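Local coordinates for protein putative thiosugar synthase (Amycolatopsis orientalis, PDB 4N6F) that probably makes a 2-thiosugar with sulphur from a sulphur-carrier protein, using a TIM-barrel fold of the thiazole synthase ThiG family, at residues 124-127 with 128-132; 92-95 with 96-100; 145-148 with 149-153. One frame throughout, in Å; residues are numbered along the deposited sequence.

Contact 1: 124-127 with 128-132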
ATOM      1  N   GLY A 124     -24.880  10.173  20.164  1.00 32.02           N
ATOM      2  CA  GLY A 124     -25.386   8.939  20.772  1.00 31.05           C
ATOM      3  C   GLY A 124     -24.276   7.963  21.157  1.00 30.27           C
ATOM      4  O   GLY A 124     -24.366   7.287  22.180  1.00 28.06           O
ATOM      5  N   THR A 125     -23.228   7.894  20.336  1.00 29.96           N
ATOM      6  CA  THR A 125     -22.073   7.031  20.624  1.00 29.59           C
ATOM      7  C   THR A 125     -21.360   7.489  21.894  1.00 27.86           C
ATOM      8  O   THR A 125     -20.976   6.672  22.729  1.00 27.62           O
ATOM      9  CB  THR A 125     -21.082   7.030  19.438  1.00 29.16           C
ATOM     10  OG1 THR A 125     -21.726   6.460  18.303  1.00 28.52           O
ATOM     11  CG2 THR A 125     -19.809   6.232  19.755  1.00 28.84           C
ATOM     12  N   VAL A 126     -21.184   8.798  22.022  1.00 28.58           N
ATOM     13  CA  VAL A 126     -20.567   9.393  23.208  1.00 29.80           C
ATOM     14  C   VAL A 126     -21.381   9.109  24.470  1.00 30.46           C
ATOM     15  O   VAL A 126     -20.820   8.733  25.505  1.00 29.32           O
ATOM     16  CB  VAL A 126     -20.411  10.923  23.059  1.00 30.32           C
ATOM     17  CG1 VAL A 126     -20.040  11.573  24.387  1.00 30.54           C
ATOM     18  CG2 VAL A 126     -19.358  11.253  22.018  1.00 30.83           C
ATOM     19  N   GLU A 127     -22.695   9.316  24.394  1.00 31.42           N
ATOM     20  CA  GLU A 127     -23.583   9.016  25.529  1.00 32.67           C
ATOM     21  C   GLU A 127     -23.486   7.549  25.929  1.00 29.61           C
ATOM     22  O   GLU A 127     -23.325   7.229  27.103  1.00 28.55           O
ATOM     23  CB  GLU A 127     -25.042   9.337  25.185  1.00 36.90           C
ATOM     24  CG  GLU A 127     -25.366  10.816  25.035  1.00 42.05           C
ATOM     25  CD  GLU A 127     -26.720  11.047  24.369  1.00 47.77           C
ATOM     26  OE1 GLU A 127     -27.645  10.221  24.571  1.00 50.62           O
ATOM     27  OE2 GLU A 127     -26.855  12.050  23.631  1.00 52.20           O
ATOM     28  N   ALA A 128     -23.581   6.659  24.945  1.00 28.72           N
ATOM     29  CA  ALA A 128     -23.462   5.217  25.204  1.00 29.53           C
ATOM     30  C   ALA A 128     -22.096   4.885  25.813  1.00 29.05           C
ATOM     31  O   ALA A 128     -22.001   4.100  26.765  1.00 29.14           O
ATOM     32  CB  ALA A 128     -23.681   4.423  23.923  1.00 29.43           C
ATOM     33  N   ALA A 129     -21.046   5.511  25.288  1.00 29.25           N
ATOM     34  CA  ALA A 129     -19.688   5.242  25.776  1.00 30.35           C
ATOM     35  C   ALA A 129     -19.544   5.586  27.249  1.00 29.85           C
ATOM     36  O   ALA A 129     -19.067   4.772  28.037  1.00 29.90           O
ATOM     37  CB  ALA A 129     -18.658   5.993  24.940  1.00 30.94           C
ATOM     38  N   ARG A 130     -19.971   6.787  27.631  1.00 32.68           N
ATOM     39  CA  ARG A 130     -19.909   7.217  29.044  1.00 33.91           C
ATOM     40  C   ARG A 130     -20.674   6.282  29.977  1.00 34.51           C
ATOM     41  O   ARG A 130     -20.198   5.938  31.057  1.00 34.28           O
ATOM     42  CB  ARG A 130     -20.447   8.642  29.196  1.00 36.17           C
ATOM     43  CG  ARG A 130     -19.491   9.705  28.689  1.00 38.39           C
ATOM     44  CD  ARG A 130     -20.149  11.074  28.640  1.00 41.81           C
ATOM     45  NE  ARG A 130     -19.197  12.101  28.216  1.00 45.30           N
ATOM     46  CZ  ARG A 130     -19.519  13.283  27.687  1.00 47.53           C
ATOM     47  NH1 ARG A 130     -20.789  13.634  27.495  1.00 49.91           N
ATOM     48  NH2 ARG A 130     -18.552  14.126  27.343  1.00 47.67           N
ATOM     49  N   GLU A 131     -21.853   5.852  29.552  1.00 36.52           N
ATOM     50  CA  GLU A 131     -22.651   4.944  30.380  1.00 38.23           C
ATOM     51  C   GLU A 131     -21.959   3.588  30.533  1.00 35.45           C
ATOM     52  O   GLU A 131     -21.901   3.038  31.635  1.00 35.10           O
ATOM     53  CB  GLU A 131     -24.041   4.774  29.783  1.00 41.89           C
ATOM     54  CG  GLU A 131     -25.087   4.306  30.773  1.00 46.75           C
ATOM     55  CD  GLU A 131     -26.486   4.358  30.184  1.00 50.61           C
ATOM     56  OE1 GLU A 131     -27.165   3.310  30.204  1.00 55.10           O
ATOM     57  OE2 GLU A 131     -26.893   5.437  29.686  1.00 49.78           O
ATOM     58  N   LEU A 132     -21.421   3.051  29.437  1.00 33.92           N
ATOM     59  CA  LEU A 132     -20.701   1.768  29.514  1.00 32.27           C
ATOM     60  C   LEU A 132     -19.366   1.868  30.241  1.00 31.61           C
ATOM     61  O   LEU A 132     -18.963   0.920  30.909  1.00 31.06           O
ATOM     62  CB  LEU A 132     -20.530   1.154  28.128  1.00 32.38           C
ATOM     63  CG  LEU A 132     -21.853   0.673  27.517  1.00 32.43           C
ATOM     64  CD1 LEU A 132     -21.670   0.200  26.088  1.00 32.11           C
ATOM     65  CD2 LEU A 132     -22.489  -0.430  28.352  1.00 32.76           C
TER

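Contact 2: 92-95 with 96-100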
ATOM      1  N   SER A  92     -30.683  -0.220  22.604  1.00 40.75           N
ATOM      2  CA  SER A  92     -30.437  -1.605  22.214  1.00 41.56           C
ATOM      3  C   SER A  92     -28.944  -1.953  22.313  1.00 40.52           C
ATOM      4  O   SER A  92     -28.584  -3.061  22.739  1.00 37.25           O
ATOM      5  CB  SER A  92     -30.969  -1.854  20.803  1.00 43.14           C
ATOM      6  OG  SER A  92     -30.749  -3.200  20.398  1.00 49.13           O
ATOM      7  N   ALA A  93     -28.088  -0.995  21.936  1.00 39.48           N
ATOM      8  CA  ALA A  93     -26.635  -1.156  22.053  1.00 39.69           C
ATOM      9  C   ALA A  93     -26.207  -1.304  23.512  1.00 38.90           C
ATOM     10  O   ALA A  93     -25.397  -2.177  23.842  1.00 38.76           O
ATOM     11  CB  ALA A  93     -25.907   0.015  21.399  1.00 38.86           C
ATOM     12  N   LEU A  94     -26.761  -0.464  24.387  1.00 39.01           N
ATOM     13  CA  LEU A  94     -26.485  -0.574  25.821  1.00 41.07           C
ATOM     14  C   LEU A  94     -26.906  -1.926  26.371  1.00 41.61           C
ATOM     15  O   LEU A  94     -26.181  -2.542  27.150  1.00 41.60           O
ATOM     16  CB  LEU A  94     -27.191   0.534  26.606  1.00 42.06           C
ATOM     17  CG  LEU A  94     -26.623   1.935  26.393  1.00 43.10           C
ATOM     18  CD1 LEU A  94     -27.565   2.981  26.975  1.00 44.19           C
ATOM     19  CD2 LEU A  94     -25.227   2.054  26.999  1.00 42.48           C
ATOM     20  N   ARG A  95     -28.080  -2.392  25.959  1.00 42.66           N
ATOM     21  CA  ARG A  95     -28.573  -3.684  26.430  1.00 42.24           C
ATOM     22  C   ARG A  95     -27.760  -4.844  25.878  1.00 38.22           C
ATOM     23  O   ARG A  95     -27.470  -5.774  26.610  1.00 35.85           O
ATOM     24  CB  ARG A  95     -30.055  -3.857  26.106  1.00 44.06           C
ATOM     25  CG  ARG A  95     -30.953  -2.944  26.926  1.00 45.44           C
ATOM     26  CD  ARG A  95     -32.391  -3.020  26.442  1.00 48.33           C
ATOM     27  NE  ARG A  95     -32.928  -4.351  26.710  1.00 49.88           N
ATOM     28  CZ  ARG A  95     -33.455  -4.737  27.870  1.00 50.43           C
ATOM     29  NH1 ARG A  95     -33.894  -5.983  28.008  1.00 52.90           N
ATOM     30  NH2 ARG A  95     -33.560  -3.889  28.886  1.00 49.76           N
ATOM     31  N   SER A  96     -27.374  -4.784  24.608  1.00 39.22           N
ATOM     32  CA  SER A  96     -26.519  -5.829  24.034  1.00 40.68           C
ATOM     33  C   SER A  96     -25.235  -5.970  24.834  1.00 40.68           C
ATOM     34  O   SER A  96     -24.813  -7.082  25.162  1.00 39.09           O
ATOM     35  CB  SER A  96     -26.166  -5.518  22.583  1.00 42.43           C
ATOM     36  OG  SER A  96     -27.302  -5.669  21.755  1.00 47.82           O
ATOM     37  N   ALA A  97     -24.628  -4.828  25.152  1.00 41.42           N
ATOM     38  CA  ALA A  97     -23.350  -4.794  25.859  1.00 41.64           C
ATOM     39  C   ALA A  97     -23.436  -5.393  27.256  1.00 42.50           C
ATOM     40  O   ALA A  97     -22.533  -6.121  27.670  1.00 42.02           O
ATOM     41  CB  ALA A  97     -22.844  -3.361  25.940  1.00 41.76           C
ATOM     42  N   ARG A  98     -24.500  -5.065  27.991  1.00 45.24           N
ATOM     43  CA  ARG A  98     -24.697  -5.618  29.341  1.00 49.04           C
ATOM     44  C   ARG A  98     -24.920  -7.130  29.324  1.00 47.82           C
ATOM     45  O   ARG A  98     -24.392  -7.841  30.179  1.00 47.66           O
ATOM     46  CB  ARG A  98     -25.861  -4.941  30.083  1.00 51.55           C
ATOM     47  CG  ARG A  98     -25.482  -3.699  30.879  1.00 54.29           C
ATOM     48  CD  ARG A  98     -26.070  -2.431  30.281  1.00 56.07           C
ATOM     49  NE  ARG A  98     -25.809  -1.259  31.114  1.00 58.21           N
ATOM     50  CZ  ARG A  98     -26.485  -0.111  31.056  1.00 59.91           C
ATOM     51  NH1 ARG A  98     -27.495   0.045  30.209  1.00 60.18           N
ATOM     52  NH2 ARG A  98     -26.152   0.893  31.864  1.00 61.18           N
ATOM     53  N   ILE A  99     -25.702  -7.615  28.361  1.00 49.66           N
ATOM     54  CA  ILE A  99     -25.930  -9.061  28.216  1.00 51.06           C
ATOM     55  C   ILE A  99     -24.630  -9.771  27.851  1.00 49.71           C
ATOM     56  O   ILE A  99     -24.292 -10.796  28.440  1.00 49.97           O
ATOM     57  CB  ILE A  99     -27.042  -9.388  27.181  1.00 51.95           C
ATOM     58  CG1 ILE A  99     -28.426  -9.357  27.853  1.00 53.31           C
ATOM     59  CG2 ILE A  99     -26.835 -10.770  26.563  1.00 51.91           C
ATOM     60  CD1 ILE A  99     -28.985  -7.974  28.122  1.00 53.15           C
ATOM     61  N   LEU A 100     -23.914  -9.216  26.877  1.00 48.73           N
ATOM     62  CA  LEU A 100     -22.608  -9.730  26.472  1.00 49.68           C
ATOM     63  C   LEU A 100     -21.678  -9.978  27.663  1.00 50.28           C
ATOM     64  O   LEU A 100     -21.029 -11.020  27.753  1.00 49.02           O
ATOM     65  CB  LEU A 100     -21.943  -8.741  25.516  1.00 52.49           C
ATOM     66  CG  LEU A 100     -20.444  -8.946  25.284  1.00 55.26           C
ATOM     67  CD1 LEU A 100     -20.222 -10.157  24.389  1.00 57.00           C
ATOM     68  CD2 LEU A 100     -19.815  -7.693  24.695  1.00 56.19           C
TER

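Contact 3: 145-148 with 149-153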
ATOM      1  N   PRO A 145     -15.129  11.318  11.675  1.00 31.29           N
ATOM      2  CA  PRO A 145     -13.971  12.072  12.139  1.00 33.63           C
ATOM      3  C   PRO A 145     -14.385  13.446  12.640  1.00 35.59           C
ATOM      4  O   PRO A 145     -14.690  14.336  11.855  1.00 41.91           O
ATOM      5  CB  PRO A 145     -13.074  12.166  10.894  1.00 34.34           C
ATOM      6  CG  PRO A 145     -13.959  11.868   9.730  1.00 33.21           C
ATOM      7  CD  PRO A 145     -15.024  10.951  10.252  1.00 31.92           C
ATOM      8  N   ASP A 146     -14.454  13.581  13.954  1.00 36.28           N
ATOM      9  CA  ASP A 146     -14.780  14.837  14.594  1.00 35.57           C
ATOM     10  C   ASP A 146     -13.966  14.920  15.870  1.00 34.50           C
ATOM     11  O   ASP A 146     -14.028  14.041  16.727  1.00 31.39           O
ATOM     12  CB  ASP A 146     -16.268  14.941  14.920  1.00 35.56           C
ATOM     13  CG  ASP A 146     -16.605  16.222  15.641  1.00 36.97           C
ATOM     14  OD1 ASP A 146     -16.550  17.281  14.997  1.00 40.97           O
ATOM     15  OD2 ASP A 146     -16.914  16.185  16.853  1.00 38.13           O
ATOM     16  N   LEU A 147     -13.226  16.012  15.978  1.00 35.52           N
ATOM     17  CA  LEU A 147     -12.232  16.215  17.011  1.00 35.51           C
ATOM     18  C   LEU A 147     -12.846  16.291  18.401  1.00 33.96           C
ATOM     19  O   LEU A 147     -12.367  15.635  19.333  1.00 31.74           O
ATOM     20  CB  LEU A 147     -11.458  17.494  16.666  1.00 38.79           C
ATOM     21  CG  LEU A 147     -10.154  17.873  17.367  1.00 40.11           C
ATOM     22  CD1 LEU A 147     -10.479  18.791  18.525  1.00 43.93           C
ATOM     23  CD2 LEU A 147      -9.315  16.683  17.816  1.00 40.01           C
ATOM     24  N   ALA A 148     -13.923  17.059  18.546  1.00 30.80           N
ATOM     25  CA  ALA A 148     -14.583  17.176  19.843  1.00 29.88           C
ATOM     26  C   ALA A 148     -15.116  15.820  20.316  1.00 28.29           C
ATOM     27  O   ALA A 148     -14.977  15.457  21.482  1.00 29.46           O
ATOM     28  CB  ALA A 148     -15.705  18.208  19.789  1.00 29.95           C
ATOM     29  N   THR A 149     -15.725  15.072  19.405  1.00 27.90           N
ATOM     30  CA  THR A 149     -16.201  13.727  19.715  1.00 27.74           C
ATOM     31  C   THR A 149     -15.036  12.836  20.160  1.00 25.91           C
ATOM     32  O   THR A 149     -15.123  12.144  21.179  1.00 24.68           O
ATOM     33  CB  THR A 149     -16.891  13.086  18.490  1.00 29.51           C
ATOM     34  OG1 THR A 149     -17.925  13.958  18.009  1.00 30.41           O
ATOM     35  CG2 THR A 149     -17.498  11.726  18.850  1.00 30.18           C
ATOM     36  N   ALA A 150     -13.948  12.868  19.398  1.00 25.43           N
ATOM     37  CA  ALA A 150     -12.798  12.024  19.682  1.00 25.69           C
ATOM     38  C   ALA A 150     -12.219  12.341  21.061  1.00 27.48           C
ATOM     39  O   ALA A 150     -11.889  11.434  21.836  1.00 27.53           O
ATOM     40  CB  ALA A 150     -11.743  12.193  18.599  1.00 25.97           C
ATOM     41  N   ARG A 151     -12.119  13.628  21.375  1.00 27.85           N
ATOM     42  CA  ARG A 151     -11.625  14.060  22.676  1.00 29.29           C
ATOM     43  C   ARG A 151     -12.521  13.650  23.843  1.00 27.65           C
ATOM     44  O   ARG A 151     -12.026  13.265  24.908  1.00 28.25           O
ATOM     45  CB  ARG A 151     -11.409  15.576  22.690  1.00 31.52           C
ATOM     46  CG  ARG A 151     -10.267  16.024  21.802  1.00 33.83           C
ATOM     47  CD  ARG A 151     -10.048  17.527  21.912  1.00 37.67           C
ATOM     48  NE  ARG A 151      -8.816  17.947  21.246  1.00 39.64           N
ATOM     49  CZ  ARG A 151      -8.531  19.202  20.902  1.00 46.20           C
ATOM     50  NH1 ARG A 151      -9.397  20.187  21.133  1.00 49.39           N
ATOM     51  NH2 ARG A 151      -7.387  19.476  20.293  1.00 46.01           N
ATOM     52  N   ALA A 152     -13.830  13.752  23.669  1.00 26.48           N
ATOM     53  CA  ALA A 152     -14.745  13.296  24.707  1.00 25.12           C
ATOM     54  C   ALA A 152     -14.568  11.788  24.917  1.00 25.05           C
ATOM     55  O   ALA A 152     -14.627  11.298  26.047  1.00 26.83           O
ATOM     56  CB  ALA A 152     -16.181  13.620  24.322  1.00 26.45           C
ATOM     57  N   LEU A 153     -14.342  11.051  23.829  1.00 24.00           N
ATOM     58  CA  LEU A 153     -14.175   9.596  23.931  1.00 24.45           C
ATOM     59  C   LEU A 153     -12.861   9.211  24.593  1.00 23.52           C
ATOM     60  O   LEU A 153     -12.815   8.268  25.384  1.00 22.93           O
ATOM     61  CB  LEU A 153     -14.355   8.913  22.567  1.00 23.67           C
ATOM     62  CG  LEU A 153     -15.810   8.941  22.092  1.00 24.28           C
ATOM     63  CD1 LEU A 153     -15.917   8.461  20.656  1.00 24.71           C
ATOM     64  CD2 LEU A 153     -16.744   8.143  22.998  1.00 24.65           C
TER

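Contact 1: 124-127 with 128-132
Helix 122-134 is one of the outer helices of the TIM barrel, and on it Val126 packs against Arg130 one turn later. The two side chains lie side by side and point the same way. Val126 CG1 stands anti to the backbone N, at chi1 168°, and this turns the methyl toward the arginine. It sits over one face of the guanidinium, centrally, with CG1 3.8 Å from Arg130 CZ. The contact is a methyl group against a flat face, not a polar bond. The Arg130 chain is extended from CG to NE, so its aliphatic part passes over the Val126 carbonyl before the head reaches the methyl. Arg130 CG is 3.6 Å from Val126 O.

The backbone ladder is regular. Gly124 O accepts from Ala128 N at 2.9 Å, and Thr125 O from Ala129 N at 2.8 Å. Val126 O takes Arg130 N at 3.0 Å. The next bond, Glu131 N to Glu127 O, is longer at 3.2 Å. Ala129 CB also packs beside this ladder, 3.3 Å from Thr125 O.

Thr125 OG1 is hydrogen-bonded to Asp121 O, one turn back. On the side facing the sheet, Ala129 and Leu132 rest on Leu139 of strand 138-143, while Thr125 meets Pro141 of the same strand. The helix links strand 108-111 to strand 138-143 in a beta-alpha-beta unit. Helix 90-104 flanks it at Leu132, and helix 147-156 at Val126 and Ala129.

Contact 2: 92-95 with 96-100
Arg98 reaches back one turn along helix 90-104 to Leu94. Its backbone N starts the contact with a 3.1 Å hydrogen bond to Leu94 O. Arg98 CB lies 3.8 Å from the same Leu94 O, and CG keeps a similar distance. The chain then bends at chi2, which at 112° is far from a staggered value. As modelled, the bend puts Arg98 CD 3.1 Å from Leu94 O. This is very short and goes with the strained chi2, so the exact position of CD is doubtful. NE turns away from the oxygen, and the head comes round so that Arg98 NH1 is 3.6 Å from Leu94 CB, which meets the guanidinium obliquely. At the tip, NH2 forms salt bridges with Glu135 and with Glu131. Two carboxylates thus share one nitrogen, which probably restrains the head.

On another side of the helix, Ser92 O is gripped twice by Ser96. The amide Ser96 N is 2.8 Å from Ser92 O, and the hydroxyl Ser96 OG donates to Ser92 O at 3.1 Å. The hydroxyl can fold back because OG stands beside its own backbone N, at chi1 -71°. The two donors come from opposite faces of the carbonyl plane. Ile99 also turns back toward Arg95 O, but the modelled approach of its CD1 is suspiciously short. Its side chain lies about 6 Å from a calcium ion held by Asp56 and Asp58.

Helix 90-104 joins strand 79-83 to strand 108-111 in a beta-alpha-beta unit of the TIM barrel. Ala97 and Leu100 pack down on Leu109 of the latter strand, while Leu94 and Ala97 meet Leu132 of helix 122-134.

Contact 3: 145-148 with 149-153
Asp146 is the N-cap of helix 147-156, and its side chain is held by Thr149 in the first turn. The helix connects strand 138-143 with strand 161-164 in a beta-alpha-beta unit of the TIM barrel. Ala150 packs on Ile143 and Leu161 of these strands, and on Ile187.

Asp146 CG lies anti to the backbone N, at chi1 177°, which carries OD2 over the start of the helix. There OD2 accepts from Thr149 OG1 at 2.7 Å and from Thr149 N at 3.0 Å. Both donors meet OD2 on its anti side, out of the carboxylate plane. OG1 also lies at hydrogen-bonding distance of the Asn122 side-chain amide, at the start of helix 122-134. Asp146 O opens the backbone ladder by accepting from Ala150 N at 2.9 Å.

Leu147 comes next. Its O takes Arg151 N, while its CD1 stands over the centre of one guanidinium face of Arg151. The modelled spacing there is very short, and Leu147 chi2 is off-staggered at -94°, so the exact fit is doubtful.

Ala148 ends the segment: its O accepts from Ala152 N at 3.0 Å, with Ala152 CB 3.6 Å from the same Ala148 O.

Overall arrangement
Following the chain, contact 2 comes first, on helix 90-104. Contact 1 comes next, on helix 122-134, and contact 3 last, at the start of helix 147-156. Each is local to one helix and closes no long loop, and none nests within or crosses another. They sit in three successive beta-alpha-beta units round the barrel. Contact 1 is in the middle, its centre 12 Å from each of the others. A salt bridge and leucine packing join it to contact 2. On its other flank, Val126 CG2 meets Thr149 CG2 of contact 3 at 3.7 Å. Contacts 2 and 3 do not touch; their nearest atoms are about 11 Å apart.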